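Local coordinates for protein S-adenosylmethionine-dependent methyltransferase (Clostridium acetobutylicum, PDB 1Y8C) that probably transfers methyl groups from S-adenosylmethionine to an acceptor that is not established, as a member of the Rossmann-like methyltransferase family, at residues Asp25-Ile28 and Glu29-Glu33; Lys122-Phe125 and Lys126-Asn130. All blocks are in the same frame, centred on the assembly; numbering follows the deposited sequence.

Interaction 1: Asp25-Ile28 and Glu29-Glu33; sequences DFII and EKCVE
Phe26 holds CG anti to its backbone N (chi1 175°), while Lys30, one turn on, swings CG to the side of its own N (chi1 -75°) and bends again at chi2 and chi4, which folds the lysine chain over the phenyl ring. This is an i to i+4 contact along an alpha helix, within helix 20-32, which packs against the Rossmann-like sheet. Lys30 CG sits over one face of the ring, 4.0 Å from the centroid of Phe26, in a CH-pi contact offset toward the rim; farther along the lysine, CE comes to 3.9 Å from CZ of Phe26. The bent chain then brings its ammonium to two acids, Glu33 a turn ahead and Glu29 just before it. Lys30 NZ gives a hydrogen bond of 2.8 Å to Glu33 OE2, on the syn side but 33° out of the carboxylate plane, and a longer salt bridge of 3.9 Å to Glu29 OE1. Two carboxylates of exposed residues thus share one cation, an arrangement that would favour the charged form of the lysine. Another flank of the helix is apolar: Ile27 and Cys31 both lie on Leu104 of strand 104-107, and Ile27 also meets Leu55. The amides of Glu29 to Val32 each bond to the carbonyl four residues back, Asp25 to Ile28. On the flank facing the sheet, Ile27 CG2 touches Cys31 SG at 4.1 Å.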
ATOM      1  N   ASP A  25       2.034  13.967   2.433  1.00 57.34           N
ATOM      2  CA  ASP A  25       1.465  15.289   2.717  1.00 56.96           C
ATOM      3  C   ASP A  25      -0.051  15.226   2.663  1.00 56.39           C
ATOM      4  O   ASP A  25      -0.732  15.776   3.532  1.00 56.19           O
ATOM      5  CB  ASP A  25       1.961  16.330   1.716  1.00 58.82           C
ATOM      6  CG  ASP A  25       3.458  16.574   1.826  1.00 63.47           C
ATOM      7  OD1 ASP A  25       4.107  15.926   2.694  1.00 67.42           O
ATOM      8  OD2 ASP A  25       3.986  17.407   1.051  1.00 60.46           O
ATOM      9  N   PHE A  26      -0.583  14.566   1.638  1.00 55.95           N
ATOM     10  CA  PHE A  26      -2.026  14.446   1.519  1.00 55.82           C
ATOM     11  C   PHE A  26      -2.576  13.788   2.780  1.00 56.82           C
ATOM     12  O   PHE A  26      -3.610  14.208   3.305  1.00 57.89           O
ATOM     13  CB  PHE A  26      -2.424  13.589   0.319  1.00 51.86           C
ATOM     14  CG  PHE A  26      -3.914  13.349   0.223  1.00 50.14           C
ATOM     15  CD1 PHE A  26      -4.765  14.344  -0.249  1.00 50.94           C
ATOM     16  CD2 PHE A  26      -4.462  12.132   0.602  1.00 51.08           C
ATOM     17  CE1 PHE A  26      -6.145  14.137  -0.338  1.00 49.44           C
ATOM     18  CE2 PHE A  26      -5.845  11.907   0.522  1.00 51.36           C
ATOM     19  CZ  PHE A  26      -6.684  12.912   0.044  1.00 51.07           C
ATOM     20  N   ILE A  27      -1.888  12.757   3.262  1.00 55.84           N
ATOM     21  CA  ILE A  27      -2.352  12.049   4.441  1.00 55.72           C
ATOM     22  C   ILE A  27      -2.307  12.926   5.676  1.00 57.08           C
ATOM     23  O   ILE A  27      -3.257  12.955   6.456  1.00 56.47           O
ATOM     24  CB  ILE A  27      -1.530  10.784   4.704  1.00 55.97           C
ATOM     25  CG1 ILE A  27      -1.633   9.837   3.506  1.00 55.38           C
ATOM     26  CG2 ILE A  27      -2.058  10.080   5.944  1.00 55.27           C
ATOM     27  CD1 ILE A  27      -0.599   8.736   3.509  1.00 52.06           C
ATOM     28  N   ILE A  28      -1.203  13.638   5.862  1.00 58.22           N
ATOM     29  CA  ILE A  28      -1.084  14.516   7.014  1.00 59.51           C
ATOM     30  C   ILE A  28      -2.216  15.543   6.967  1.00 60.93           C
ATOM     31  O   ILE A  28      -2.882  15.807   7.969  1.00 58.38           O
ATOM     32  CB  ILE A  28       0.257  15.274   7.013  1.00 59.48           C
ATOM     33  CG1 ILE A  28       1.415  14.295   7.089  1.00 57.52           C
ATOM     34  CG2 ILE A  28       0.305  16.221   8.207  1.00 58.02           C
ATOM     35  CD1 ILE A  28       1.416  13.493   8.373  1.00 62.49           C
ATOM     36  N   GLU A  29      -2.423  16.108   5.784  1.00 63.07           N
ATOM     37  CA  GLU A  29      -3.450  17.115   5.568  1.00 66.05           C
ATOM     38  C   GLU A  29      -4.814  16.616   6.029  1.00 64.92           C
ATOM     39  O   GLU A  29      -5.550  17.304   6.746  1.00 64.52           O
ATOM     40  CB  GLU A  29      -3.496  17.483   4.082  1.00 70.76           C
ATOM     41  CG  GLU A  29      -4.522  18.540   3.698  1.00 78.59           C
ATOM     42  CD  GLU A  29      -4.711  18.639   2.182  1.00 84.53           C
ATOM     43  OE1 GLU A  29      -5.508  19.504   1.729  1.00 86.30           O
ATOM     44  OE2 GLU A  29      -4.064  17.846   1.445  1.00 85.14           O
ATOM     45  N   LYS A  30      -5.148  15.408   5.611  1.00 64.17           N
ATOM     46  CA  LYS A  30      -6.416  14.811   5.985  1.00 63.57           C
ATOM     47  C   LYS A  30      -6.475  14.528   7.485  1.00 62.09           C
ATOM     48  O   LYS A  30      -7.537  14.613   8.100  1.00 59.80           O
ATOM     49  CB  LYS A  30      -6.642  13.553   5.144  1.00 63.59           C
ATOM     50  CG  LYS A  30      -7.034  13.910   3.714  1.00 64.45           C
ATOM     51  CD  LYS A  30      -8.433  14.521   3.714  1.00 67.02           C
ATOM     52  CE  LYS A  30      -8.776  15.246   2.418  1.00 68.07           C
ATOM     53  NZ  LYS A  30      -8.018  16.526   2.278  1.00 69.83           N
ATOM     54  N   CYS A  31      -5.328  14.221   8.076  1.00 62.06           N
ATOM     55  CA  CYS A  31      -5.261  13.963   9.511  1.00 64.01           C
ATOM     56  C   CYS A  31      -5.608  15.230  10.271  1.00 63.80           C
ATOM     57  O   CYS A  31      -6.347  15.191  11.257  1.00 65.10           O
ATOM     58  CB  CYS A  31      -3.860  13.518   9.907  1.00 64.19           C
ATOM     59  SG  CYS A  31      -3.480  11.850   9.382  1.00 67.13           S
ATOM     60  N   VAL A  32      -5.058  16.348   9.801  1.00 63.49           N
ATOM     61  CA  VAL A  32      -5.307  17.642  10.409  1.00 60.95           C
ATOM     62  C   VAL A  32      -6.774  18.030  10.257  1.00 61.43           C
ATOM     63  O   VAL A  32      -7.376  18.542  11.189  1.00 61.32           O
ATOM     64  CB  VAL A  32      -4.411  18.725   9.783  1.00 60.17           C
ATOM     65  CG1 VAL A  32      -4.847  20.096  10.258  1.00 57.43           C
ATOM     66  CG2 VAL A  32      -2.968  18.477  10.159  1.00 57.13           C
ATOM     67  N   GLU A  33      -7.358  17.774   9.094  1.00 61.67           N
ATOM     68  CA  GLU A  33      -8.758  18.111   8.894  1.00 64.27           C
ATOM     69  C   GLU A  33      -9.654  17.275   9.800  1.00 64.75           C
ATOM     70  O   GLU A  33     -10.849  17.543   9.914  1.00 65.96           O
ATOM     71  CB  GLU A  33      -9.173  17.874   7.444  1.00 65.50           C
ATOM     72  CG  GLU A  33      -8.536  18.804   6.422  1.00 69.74           C
ATOM     73  CD  GLU A  33      -8.831  18.367   4.987  1.00 72.80           C
ATOM     74  OE1 GLU A  33      -9.936  17.803   4.751  1.00 71.90           O
ATOM     75  OE2 GLU A  33      -7.965  18.597   4.104  1.00 72.52           O
TER

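Interaction 2: Lys122-Phe125 and Lys126-Asn130; sequences KKYF and KAVSN
Lys126 N reaches back one turn to Lys122 O, the first of four successive i to i+4 bonds that tie 126-129 to 122-125. The Lys126 side chain heads outward, and only its CB stays close to the preceding turn. At Ala127 the amide bonds to Lys123 O, and the methyl CB lies 3.2 Å from that same oxygen, beside Leu96 of a neighbouring loop. Val128 carries the main side-chain contact: its CG2, anti to the carbonyl carbon, comes over one face of the Tyr124 ring, 4.2 Å from the centroid and 17° off the normal, in a CH-pi contact. The two side chains run alongside each other and point the same way, with CG2 shifted toward the rim, 4.1 Å from CE1 of Tyr124. Together they meet Phe138 of strand 136-143, while Tyr124 OH makes a weak hydrogen bond to Thr112. Ser129 N closes on Phe125 O with an N-H...O angle of 176°. Its hydroxyl, placed between N and the carbonyl carbon (chi1 73°), turns back and donates to Lys126 O at 2.8 Å. Asn130 N also bonds to Lys126 O, at 3.0 Å, so this one carbonyl serves two donors where the helix ends. The whole is a helix C-terminus laid on the parallel strands of a Rossmann-like methyltransferase sheet, with Tyr124 and Val128 turned to the sheet and Phe125 buried against helix 205-214.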
ATOM      1  N   LYS A 122     -12.332  -9.265   4.554  1.00 59.90           N
ATOM      2  CA  LYS A 122     -13.259  -8.907   5.620  1.00 59.65           C
ATOM      3  C   LYS A 122     -12.514  -8.965   6.949  1.00 58.66           C
ATOM      4  O   LYS A 122     -12.618  -8.051   7.763  1.00 57.92           O
ATOM      5  CB  LYS A 122     -14.453  -9.867   5.639  1.00 60.59           C
ATOM      6  CG  LYS A 122     -15.537  -9.511   4.627  1.00 64.49           C
ATOM      7  CD  LYS A 122     -16.656 -10.549   4.568  1.00 67.06           C
ATOM      8  CE  LYS A 122     -17.680 -10.174   3.494  1.00 71.07           C
ATOM      9  NZ  LYS A 122     -18.667 -11.256   3.181  1.00 70.93           N
ATOM     10  N   LYS A 123     -11.759 -10.042   7.156  1.00 57.57           N
ATOM     11  CA  LYS A 123     -10.988 -10.209   8.377  1.00 58.43           C
ATOM     12  C   LYS A 123     -10.049  -9.019   8.524  1.00 59.19           C
ATOM     13  O   LYS A 123      -9.881  -8.458   9.612  1.00 60.98           O
ATOM     14  CB  LYS A 123     -10.205 -11.525   8.325  1.00 58.91           C
ATOM     15  CG  LYS A 123     -11.112 -12.749   8.372  1.00 61.46           C
ATOM     16  CD  LYS A 123     -10.360 -14.078   8.262  1.00 66.02           C
ATOM     17  CE  LYS A 123      -9.483 -14.386   9.485  1.00 68.82           C
ATOM     18  NZ  LYS A 123      -8.213 -13.605   9.556  1.00 68.92           N
ATOM     19  N   TYR A 124      -9.457  -8.635   7.404  1.00 56.91           N
ATOM     20  CA  TYR A 124      -8.551  -7.503   7.325  1.00 56.98           C
ATOM     21  C   TYR A 124      -9.226  -6.217   7.844  1.00 54.91           C
ATOM     22  O   TYR A 124      -8.749  -5.608   8.787  1.00 54.54           O
ATOM     23  CB  TYR A 124      -8.112  -7.351   5.868  1.00 56.70           C
ATOM     24  CG  TYR A 124      -7.433  -6.059   5.511  1.00 57.52           C
ATOM     25  CD1 TYR A 124      -6.160  -5.761   5.980  1.00 58.05           C
ATOM     26  CD2 TYR A 124      -8.044  -5.160   4.636  1.00 57.48           C
ATOM     27  CE1 TYR A 124      -5.504  -4.597   5.574  1.00 58.80           C
ATOM     28  CE2 TYR A 124      -7.409  -4.005   4.226  1.00 57.41           C
ATOM     29  CZ  TYR A 124      -6.138  -3.727   4.691  1.00 59.18           C
ATOM     30  OH  TYR A 124      -5.499  -2.594   4.243  1.00 61.21           O
ATOM     31  N   PHE A 125     -10.336  -5.815   7.234  1.00 54.35           N
ATOM     32  CA  PHE A 125     -11.031  -4.610   7.667  1.00 53.93           C
ATOM     33  C   PHE A 125     -11.409  -4.716   9.125  1.00 54.51           C
ATOM     34  O   PHE A 125     -11.318  -3.739   9.872  1.00 53.91           O
ATOM     35  CB  PHE A 125     -12.291  -4.364   6.826  1.00 55.06           C
ATOM     36  CG  PHE A 125     -12.005  -3.856   5.431  1.00 56.47           C
ATOM     37  CD1 PHE A 125     -12.856  -4.171   4.377  1.00 55.41           C
ATOM     38  CD2 PHE A 125     -10.875  -3.080   5.170  1.00 55.01           C
ATOM     39  CE1 PHE A 125     -12.581  -3.733   3.093  1.00 57.20           C
ATOM     40  CE2 PHE A 125     -10.598  -2.642   3.890  1.00 55.41           C
ATOM     41  CZ  PHE A 125     -11.450  -2.963   2.847  1.00 55.36           C
ATOM     42  N   LYS A 126     -11.848  -5.899   9.540  1.00 55.57           N
ATOM     43  CA  LYS A 126     -12.216  -6.089  10.937  1.00 55.39           C
ATOM     44  C   LYS A 126     -10.952  -5.926  11.792  1.00 52.58           C
ATOM     45  O   LYS A 126     -10.976  -5.246  12.815  1.00 51.36           O
ATOM     46  CB  LYS A 126     -12.842  -7.474  11.157  1.00 57.03           C
ATOM     47  CG  LYS A 126     -13.261  -7.708  12.602  1.00 61.02           C
ATOM     48  CD  LYS A 126     -13.877  -9.086  12.834  1.00 64.69           C
ATOM     49  CE  LYS A 126     -13.892  -9.441  14.340  1.00 67.56           C
ATOM     50  NZ  LYS A 126     -14.573  -8.403  15.207  1.00 69.13           N
ATOM     51  N   ALA A 127      -9.851  -6.531  11.350  1.00 52.08           N
ATOM     52  CA  ALA A 127      -8.583  -6.446  12.070  1.00 52.49           C
ATOM     53  C   ALA A 127      -8.195  -4.995  12.281  1.00 53.69           C
ATOM     54  O   ALA A 127      -7.793  -4.584  13.374  1.00 54.75           O
ATOM     55  CB  ALA A 127      -7.493  -7.162  11.300  1.00 52.00           C
ATOM     56  N   VAL A 128      -8.330  -4.223  11.215  1.00 54.25           N
ATOM     57  CA  VAL A 128      -8.005  -2.810  11.226  1.00 55.90           C
ATOM     58  C   VAL A 128      -8.827  -2.053  12.281  1.00 57.74           C
ATOM     59  O   VAL A 128      -8.266  -1.413  13.164  1.00 59.51           O
ATOM     60  CB  VAL A 128      -8.228  -2.230   9.812  1.00 54.30           C
ATOM     61  CG1 VAL A 128      -7.976  -0.738   9.789  1.00 51.79           C
ATOM     62  CG2 VAL A 128      -7.305  -2.939   8.843  1.00 55.25           C
ATOM     63  N   SER A 129     -10.150  -2.145  12.200  1.00 59.46           N
ATOM     64  CA  SER A 129     -11.019  -1.468  13.156  1.00 61.22           C
ATOM     65  C   SER A 129     -10.716  -1.882  14.599  1.00 61.76           C
ATOM     66  O   SER A 129     -10.944  -1.106  15.528  1.00 63.87           O
ATOM     67  CB  SER A 129     -12.478  -1.775  12.863  1.00 60.46           C
ATOM     68  OG  SER A 129     -12.766  -3.106  13.232  1.00 66.24           O
ATOM     69  N   ASN A 130     -10.223  -3.099  14.798  1.00 61.21           N
ATOM     70  CA  ASN A 130      -9.901  -3.530  16.144  1.00 61.13           C
ATOM     71  C   ASN A 130      -8.612  -2.881  16.640  1.00 60.75           C
ATOM     72  O   ASN A 130      -8.212  -3.106  17.779  1.00 61.60           O
ATOM     73  CB  ASN A 130      -9.759  -5.056  16.227  1.00 64.37           C
ATOM     74  CG  ASN A 130     -11.077  -5.787  16.012  1.00 65.58           C
ATOM     75  OD1 ASN A 130     -12.135  -5.347  16.468  1.00 63.76           O
ATOM     76  ND2 ASN A 130     -11.011  -6.926  15.327  1.00 69.19           N
TER

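Interactions 1 and 2 sit on two different helices, 20-32 and 118-129, whose segments do not touch: their centres are 22 Å apart and their nearest atoms about 12 Å. What connects them is the central sheet, and strand 104-107 in particular, since Ile27 and Cys31 of interaction 1 meet Leu104, whereas Tyr124 of interaction 2 meets Cys107 and Val128 meets Ile105. Both use an i to i+4 CH-pi contact, with different partners for the ring. In 25-33 the CH group over the ring belongs to a lysine whose ammonium lies in a salt-bridge network; in 122-130 it belongs to an apolar valine on the sheet. Their centres lie about 17 and 16 Å from the centre of the chain.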